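Local coordinates for disease resistance protein RRS1 (PDB 4C6S) that serves in plant immunity, through its TIR domain among others, as a disease resistance protein working with RPS4 to recognise bacterial effectors, and as a W-box-binding transcription factor, at residues S22-S25 against E26-R30; S71-L75 against D76-K80. All blocks are in the same frame, centred on the assembly; numbering follows the deposited sequence.

Interaction 1: S22-S25 against E26-R30; sequences SHLS and EALRR. With NA (sodium ion), chain H.
Ser22 and Glu26 meet one turn apart: the Glu26 N-H bonds to Ser22 O at 3.0 Å, and its CB passes 3.4 Å from the same carbonyl oxygen. Three further i to i+4 bonds join 22-25 to 26-30, the straightest of them from Leu28 N to Leu24 O (165°). Glu26 CG stands anti to the backbone N (chi1 169°) and the chain bends at chi2, carrying the carboxylate to the sodium ion, which OE1 binds at 2.4 Å. Arg29 grips the same carboxylate side-on: NE reaches OE1 of Glu26 at 3.0 Å from above the carboxylate plane, and NH2 takes OE2 on the syn side at 2.8 Å. The sodium ion and Arg29 probably offset the nearby Glu133 carboxylate of the second subunit. One water accepts from Arg30 NH1 and donates to His23 O, a carbonyl already bonded to Ala27 N. The Ser22 hydroxyl bonds to Ser19 O and to Ser129 N of the second subunit, while His23 stacks on His23 of that subunit, the arrangement of a TIR homodimer. Inward, Leu24 and Leu28 lie against Ile10 of strand 8-12, and with Ala27 they pack on helix 128-143.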
ATOM      1  N   SER A  22       0.701   1.011  -6.671  1.00 17.20           N
ATOM      2  CA  SER A  22       0.482   2.457  -6.781  1.00 19.74           C
ATOM      3  C   SER A  22       1.457   3.170  -5.833  1.00 17.61           C
ATOM      4  O   SER A  22       1.948   4.261  -6.132  1.00 20.31           O
ATOM      5  CB  SER A  22      -0.974   2.844  -6.495  1.00 23.00           C
ATOM      6  OG  SER A  22      -1.284   2.777  -5.114  1.00 20.84           O
ATOM      7  N   HIS A  23       1.752   2.542  -4.702  1.00 17.04           N
ATOM      8  CA  HIS A  23       2.698   3.134  -3.763  1.00 19.24           C
ATOM      9  C   HIS A  23       4.102   3.054  -4.318  1.00 22.10           C
ATOM     10  O   HIS A  23       4.897   3.979  -4.131  1.00 18.00           O
ATOM     11  CB  HIS A  23       2.638   2.447  -2.394  1.00 17.87           C
ATOM     12  CG  HIS A  23       1.287   2.496  -1.763  1.00 19.49           C
ATOM     13  ND1 HIS A  23       0.737   3.652  -1.259  1.00 18.98           N
ATOM     14  CD2 HIS A  23       0.368   1.519  -1.551  1.00 19.73           C
ATOM     15  CE1 HIS A  23      -0.461   3.390  -0.759  1.00 18.20           C
ATOM     16  NE2 HIS A  23      -0.698   2.094  -0.919  1.00 16.85           N
ATOM     17  N   LEU A  24       4.413   1.942  -4.980  1.00 19.25           N
ATOM     18  CA  LEU A  24       5.734   1.756  -5.585  1.00 17.81           C
ATOM     19  C   LEU A  24       5.959   2.782  -6.689  1.00 20.46           C
ATOM     20  O   LEU A  24       7.012   3.416  -6.751  1.00 20.36           O
ATOM     21  CB  LEU A  24       5.889   0.328  -6.142  1.00 18.91           C
ATOM     22  CG  LEU A  24       7.218   0.012  -6.853  1.00 22.04           C
ATOM     23  CD1 LEU A  24       8.424   0.257  -5.935  1.00 23.72           C
ATOM     24  CD2 LEU A  24       7.216  -1.435  -7.341  1.00 20.59           C
ATOM     25  N   SER A  25       4.962   2.957  -7.556  1.00 19.44           N
ATOM     26  CA  SER A  25       5.032   3.965  -8.607  1.00 18.82           C
ATOM     27  C   SER A  25       5.229   5.369  -8.049  1.00 21.73           C
ATOM     28  O   SER A  25       6.043   6.155  -8.572  1.00 22.73           O
ATOM     29  CB  SER A  25       3.750   3.935  -9.454  1.00 21.70           C
ATOM     30  OG  SER A  25       3.791   4.886 -10.500  1.00 25.95           O
ATOM     31  N   GLU A  26       4.471   5.703  -7.008  1.00 18.35           N
ATOM     32  CA  GLU A  26       4.557   7.052  -6.457  1.00 23.73           C
ATOM     33  C   GLU A  26       5.911   7.254  -5.780  1.00 24.85           C
ATOM     34  O   GLU A  26       6.468   8.355  -5.811  1.00 23.94           O
ATOM     35  CB  GLU A  26       3.397   7.323  -5.492  1.00 31.82           C
ATOM     36  CG  GLU A  26       3.525   8.599  -4.665  1.00 37.39           C
ATOM     37  CD  GLU A  26       3.448   9.877  -5.492  1.00 47.20           C
ATOM     38  OE1 GLU A  26       3.104   9.816  -6.697  1.00 46.77           O
ATOM     39  OE2 GLU A  26       3.726  10.953  -4.919  1.00 53.60           O
ATOM     40  N   ALA A  27       6.448   6.203  -5.172  1.00 21.28           N
ATOM     41  CA  ALA A  27       7.746   6.333  -4.509  1.00 21.51           C
ATOM     42  C   ALA A  27       8.868   6.531  -5.530  1.00 21.02           C
ATOM     43  O   ALA A  27       9.795   7.317  -5.313  1.00 21.59           O
ATOM     44  CB  ALA A  27       8.013   5.119  -3.616  1.00 20.01           C
ATOM     45  N   LEU A  28       8.799   5.812  -6.649  1.00 21.04           N
ATOM     46  CA  LEU A  28       9.769   6.046  -7.727  1.00 24.51           C
ATOM     47  C   LEU A  28       9.680   7.479  -8.243  1.00 23.67           C
ATOM     48  O   LEU A  28      10.704   8.140  -8.449  1.00 25.83           O
ATOM     49  CB  LEU A  28       9.555   5.059  -8.879  1.00 21.73           C
ATOM     50  CG  LEU A  28       9.953   3.613  -8.590  1.00 25.54           C
ATOM     51  CD1 LEU A  28       9.385   2.716  -9.681  1.00 24.36           C
ATOM     52  CD2 LEU A  28      11.473   3.490  -8.513  1.00 29.26           C
ATOM     53  N   ARG A  29       8.460   7.974  -8.440  1.00 23.08           N
ATOM     54  CA  ARG A  29       8.287   9.338  -8.931  1.00 25.13           C
ATOM     55  C   ARG A  29       8.853  10.376  -7.956  1.00 27.33           C
ATOM     56  O   ARG A  29       9.452  11.370  -8.371  1.00 28.66           O
ATOM     57  CB  ARG A  29       6.803   9.616  -9.193  1.00 28.60           C
ATOM     58  CG  ARG A  29       6.553  10.810 -10.069  1.00 41.81           C
ATOM     59  CD  ARG A  29       5.104  11.226  -9.986  1.00 42.95           C
ATOM     60  NE  ARG A  29       4.710  11.538  -8.613  1.00 43.98           N
ATOM     61  CZ  ARG A  29       5.052  12.649  -7.965  1.00 46.64           C
ATOM     62  NH1 ARG A  29       5.811  13.567  -8.550  1.00 47.47           N
ATOM     63  NH2 ARG A  29       4.643  12.839  -6.720  1.00 51.55           N
ATOM     64  N   ARG A  30       8.653  10.150  -6.659  1.00 28.22           N
ATOM     65  CA  ARG A  30       9.174  11.058  -5.645  1.00 29.19           C
ATOM     66  C   ARG A  30      10.687  11.117  -5.684  1.00 29.96           C
ATOM     67  O   ARG A  30      11.287  12.113  -5.290  1.00 33.85           O
ATOM     68  CB  ARG A  30       8.734  10.634  -4.240  1.00 34.64           C
ATOM     69  CG  ARG A  30       7.295  10.957  -3.888  1.00 48.06           C
ATOM     70  CD  ARG A  30       7.095  10.895  -2.375  1.00 53.24           C
ATOM     71  NE  ARG A  30       7.630   9.656  -1.808  1.00 54.54           N
ATOM     72  CZ  ARG A  30       6.911   8.553  -1.619  1.00 52.91           C
ATOM     73  NH1 ARG A  30       5.626   8.538  -1.946  1.00 48.24           N
ATOM     74  NH2 ARG A  30       7.473   7.468  -1.099  1.00 51.88           N
TER
HETATM   75 NA    NA H1156       2.413   8.548  -8.618  1.00 48.46          NA
HETATM   76  O   HOH W   1       4.694   5.677  -1.914  1.00 26.26           O

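Interaction 2: S71-L75 against D76-K80; sequences SEVWL and DKFAK
Trp74 swings its CG anti to the backbone N (chi1 -178°), while Phe78 turns its CG anti to its own carbonyl carbon (chi1 -76°), and the two side chains cross at about a right angle. They belong to the first turns of helix 74-82, the crossover helix of the beta-alpha-beta unit between strands 59-65 and 92-98 in the parallel sheet of the TIR domain. Phe78 offers the indole its CB and not its ring: CB sits 4.0 Å from the centroid of the Trp74 six-membered ring, a CH-pi contact over the face. Ala79 N rises over the same face toward the rim, and Ala79 CB comes within 3.7 Å of Trp74 NE1. Val73 lies side by side with Phe78, its CG1 meeting the phenyl ring at the edge, 3.7 Å from CD2. Facing the sheet, Trp74 and Phe78 both touch Met62, and Val73 reaches Trp107 of helix 104-113. On another side the extended Lys77 chain takes its ammonium to a salt bridge with Asp41.

The backbone widens into a pi-type turn at 76-78. Two waters bridge the backbone here: one accepts from Asp76 N and donates weakly to Ser71 O, and another joins Lys80 N to Leu75 O. At the centre of the turn, Trp74 O accepts from Phe78 N at 2.8 Å, from Ala79 N at 2.9 Å, above the carbonyl plane, and, farther out of it, from Lys77 N at 3.2 Å, whose shorter bond (2.9 Å) goes to Val73 O.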
ATOM      1  N   SER A  71       3.807 -22.027 -11.658  1.00 30.01           N
ATOM      2  CA  SER A  71       3.535 -22.861 -12.817  1.00 32.37           C
ATOM      3  C   SER A  71       2.242 -22.462 -13.516  1.00 35.29           C
ATOM      4  O   SER A  71       1.997 -22.882 -14.644  1.00 38.74           O
ATOM      5  CB  SER A  71       3.463 -24.338 -12.421  1.00 39.78           C
ATOM      6  OG  SER A  71       2.225 -24.609 -11.793  1.00 46.37           O
ATOM      7  N   GLU A  72       1.412 -21.666 -12.845  1.00 36.20           N
ATOM      8  CA  GLU A  72       0.157 -21.197 -13.434  1.00 40.72           C
ATOM      9  C   GLU A  72       0.213 -19.711 -13.762  1.00 37.64           C
ATOM     10  O   GLU A  72      -0.753 -19.144 -14.275  1.00 43.32           O
ATOM     11  CB  GLU A  72      -1.007 -21.419 -12.475  1.00 45.72           C
ATOM     12  CG  GLU A  72      -1.198 -22.834 -12.004  1.00 59.89           C
ATOM     13  CD  GLU A  72      -2.438 -22.966 -11.155  1.00 72.41           C
ATOM     14  OE1 GLU A  72      -2.365 -22.662  -9.943  1.00 74.73           O
ATOM     15  OE2 GLU A  72      -3.489 -23.356 -11.704  1.00 79.67           O
ATOM     16  N   VAL A  73       1.339 -19.084 -13.448  1.00 33.13           N
ATOM     17  CA  VAL A  73       1.475 -17.638 -13.596  1.00 27.99           C
ATOM     18  C   VAL A  73       2.514 -17.239 -14.639  1.00 29.08           C
ATOM     19  O   VAL A  73       2.255 -16.375 -15.480  1.00 28.37           O
ATOM     20  CB  VAL A  73       1.851 -16.982 -12.249  1.00 30.28           C
ATOM     21  CG1 VAL A  73       2.222 -15.521 -12.445  1.00 33.47           C
ATOM     22  CG2 VAL A  73       0.701 -17.124 -11.262  1.00 31.81           C
ATOM     23  N   TRP A  74       3.694 -17.850 -14.585  1.00 29.01           N
ATOM     24  CA  TRP A  74       4.815 -17.324 -15.365  1.00 27.94           C
ATOM     25  C   TRP A  74       4.572 -17.335 -16.873  1.00 32.17           C
ATOM     26  O   TRP A  74       4.472 -16.279 -17.498  1.00 31.89           O
ATOM     27  CB  TRP A  74       6.141 -18.042 -15.064  1.00 28.52           C
ATOM     28  CG  TRP A  74       7.228 -17.402 -15.881  1.00 31.38           C
ATOM     29  CD1 TRP A  74       7.664 -17.776 -17.133  1.00 33.28           C
ATOM     30  CD2 TRP A  74       7.955 -16.217 -15.546  1.00 28.94           C
ATOM     31  NE1 TRP A  74       8.636 -16.904 -17.574  1.00 30.90           N
ATOM     32  CE2 TRP A  74       8.830 -15.937 -16.620  1.00 32.93           C
ATOM     33  CE3 TRP A  74       7.962 -15.373 -14.433  1.00 30.77           C
ATOM     34  CZ2 TRP A  74       9.705 -14.846 -16.606  1.00 30.55           C
ATOM     35  CZ3 TRP A  74       8.829 -14.302 -14.418  1.00 28.34           C
ATOM     36  CH2 TRP A  74       9.687 -14.045 -15.499  1.00 31.99           C
ATOM     37  N   LEU A  75       4.503 -18.527 -17.458  1.00 29.14           N
ATOM     38  CA  LEU A  75       4.343 -18.642 -18.909  1.00 35.35           C
ATOM     39  C   LEU A  75       3.089 -17.913 -19.374  1.00 37.52           C
ATOM     40  O   LEU A  75       3.059 -17.306 -20.452  1.00 35.81           O
ATOM     41  CB  LEU A  75       4.264 -20.112 -19.324  1.00 38.32           C
ATOM     42  CG  LEU A  75       5.543 -20.946 -19.214  1.00 37.85           C
ATOM     43  CD1 LEU A  75       5.258 -22.397 -19.556  1.00 37.01           C
ATOM     44  CD2 LEU A  75       6.606 -20.395 -20.131  1.00 37.57           C
ATOM     45  N   ASP A  76       2.055 -17.969 -18.541  1.00 32.01           N
ATOM     46  CA  ASP A  76       0.759 -17.410 -18.890  1.00 36.93           C
ATOM     47  C   ASP A  76       0.767 -15.880 -18.931  1.00 38.68           C
ATOM     48  O   ASP A  76       0.131 -15.276 -19.798  1.00 38.58           O
ATOM     49  CB  ASP A  76      -0.294 -17.897 -17.896  1.00 45.46           C
ATOM     50  CG  ASP A  76      -1.687 -17.447 -18.262  1.00 63.52           C
ATOM     51  OD1 ASP A  76      -2.009 -17.420 -19.471  1.00 68.01           O
ATOM     52  OD2 ASP A  76      -2.461 -17.116 -17.339  1.00 71.58           O
ATOM     53  N   LYS A  77       1.491 -15.256 -18.004  1.00 33.11           N
ATOM     54  CA  LYS A  77       1.357 -13.816 -17.795  1.00 34.74           C
ATOM     55  C   LYS A  77       2.652 -13.021 -17.842  1.00 33.31           C
ATOM     56  O   LYS A  77       2.641 -11.858 -18.232  1.00 34.20           O
ATOM     57  CB  LYS A  77       0.687 -13.539 -16.446  1.00 38.16           C
ATOM     58  CG  LYS A  77      -0.774 -13.919 -16.363  1.00 43.24           C
ATOM     59  CD  LYS A  77      -1.378 -13.455 -15.047  1.00 46.72           C
ATOM     60  CE  LYS A  77      -2.796 -13.984 -14.866  1.00 48.87           C
ATOM     61  NZ  LYS A  77      -3.445 -13.380 -13.657  1.00 47.49           N
ATOM     62  N   PHE A  78       3.758 -13.612 -17.405  1.00 30.57           N
ATOM     63  CA  PHE A  78       4.977 -12.822 -17.244  1.00 25.90           C
ATOM     64  C   PHE A  78       6.089 -13.128 -18.252  1.00 29.09           C
ATOM     65  O   PHE A  78       6.956 -12.286 -18.473  1.00 29.16           O
ATOM     66  CB  PHE A  78       5.479 -12.893 -15.800  1.00 23.11           C
ATOM     67  CG  PHE A  78       4.673 -12.042 -14.841  1.00 26.26           C
ATOM     68  CD1 PHE A  78       4.984 -10.701 -14.649  1.00 27.47           C
ATOM     69  CD2 PHE A  78       3.584 -12.572 -14.165  1.00 28.13           C
ATOM     70  CE1 PHE A  78       4.255  -9.894 -13.765  1.00 23.53           C
ATOM     71  CE2 PHE A  78       2.828 -11.775 -13.292  1.00 24.44           C
ATOM     72  CZ  PHE A  78       3.167 -10.431 -13.092  1.00 24.29           C
ATOM     73  N   ALA A  79       6.064 -14.309 -18.870  1.00 32.72           N
ATOM     74  CA  ALA A  79       7.035 -14.608 -19.924  1.00 30.76           C
ATOM     75  C   ALA A  79       7.037 -13.513 -20.992  1.00 33.08           C
ATOM     76  O   ALA A  79       8.089 -13.139 -21.502  1.00 39.76           O
ATOM     77  CB  ALA A  79       6.762 -15.967 -20.565  1.00 31.34           C
ATOM     78  N   LYS A  80       5.855 -12.999 -21.323  1.00 35.22           N
ATOM     79  CA  LYS A  80       5.744 -11.970 -22.350  1.00 35.79           C
ATOM     80  C   LYS A  80       6.371 -10.647 -21.904  1.00 34.49           C
ATOM     81  O   LYS A  80       6.722  -9.820 -22.748  1.00 40.64           O
ATOM     82  CB  LYS A  80       4.283 -11.762 -22.758  1.00 35.57           C
ATOM     83  CG  LYS A  80       3.405 -11.187 -21.652  1.00 38.05           C
ATOM     84  CD  LYS A  80       1.940 -11.184 -22.072  1.00 43.27           C
ATOM     85  CE  LYS A  80       1.113 -10.273 -21.176  1.00 47.00           C
ATOM     86  NZ  LYS A  80       0.268 -11.001 -20.199  1.00 52.45           N
TER
HETATM   87  O   HOH W   2       1.718 -20.145 -16.517  1.00 38.72           O
HETATM   88  O   HOH W   3       3.404 -14.426 -20.923  1.00 33.76           O

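Interaction 1 lies within a helix, and interaction 2 spans the start of another, in one TIR domain, on opposite sides of the chain's centre. Their centres lie 25 Å apart and their nearest atoms about 11 Å, so they do not touch. Residues 22-30 pack on strand 8-12, whereas residues 71-80 pack on strand 59-65, its neighbour in the parallel sheet; the sheet thus connects them indirectly. Their surroundings differ in kind. Interaction 1 carries a sodium ion and faces the second subunit, in a domain known to take part in homo- and heterodimerization, whereas no other protein chain of the assembly touches interaction 2, whose aromatic side chains pack within the domain.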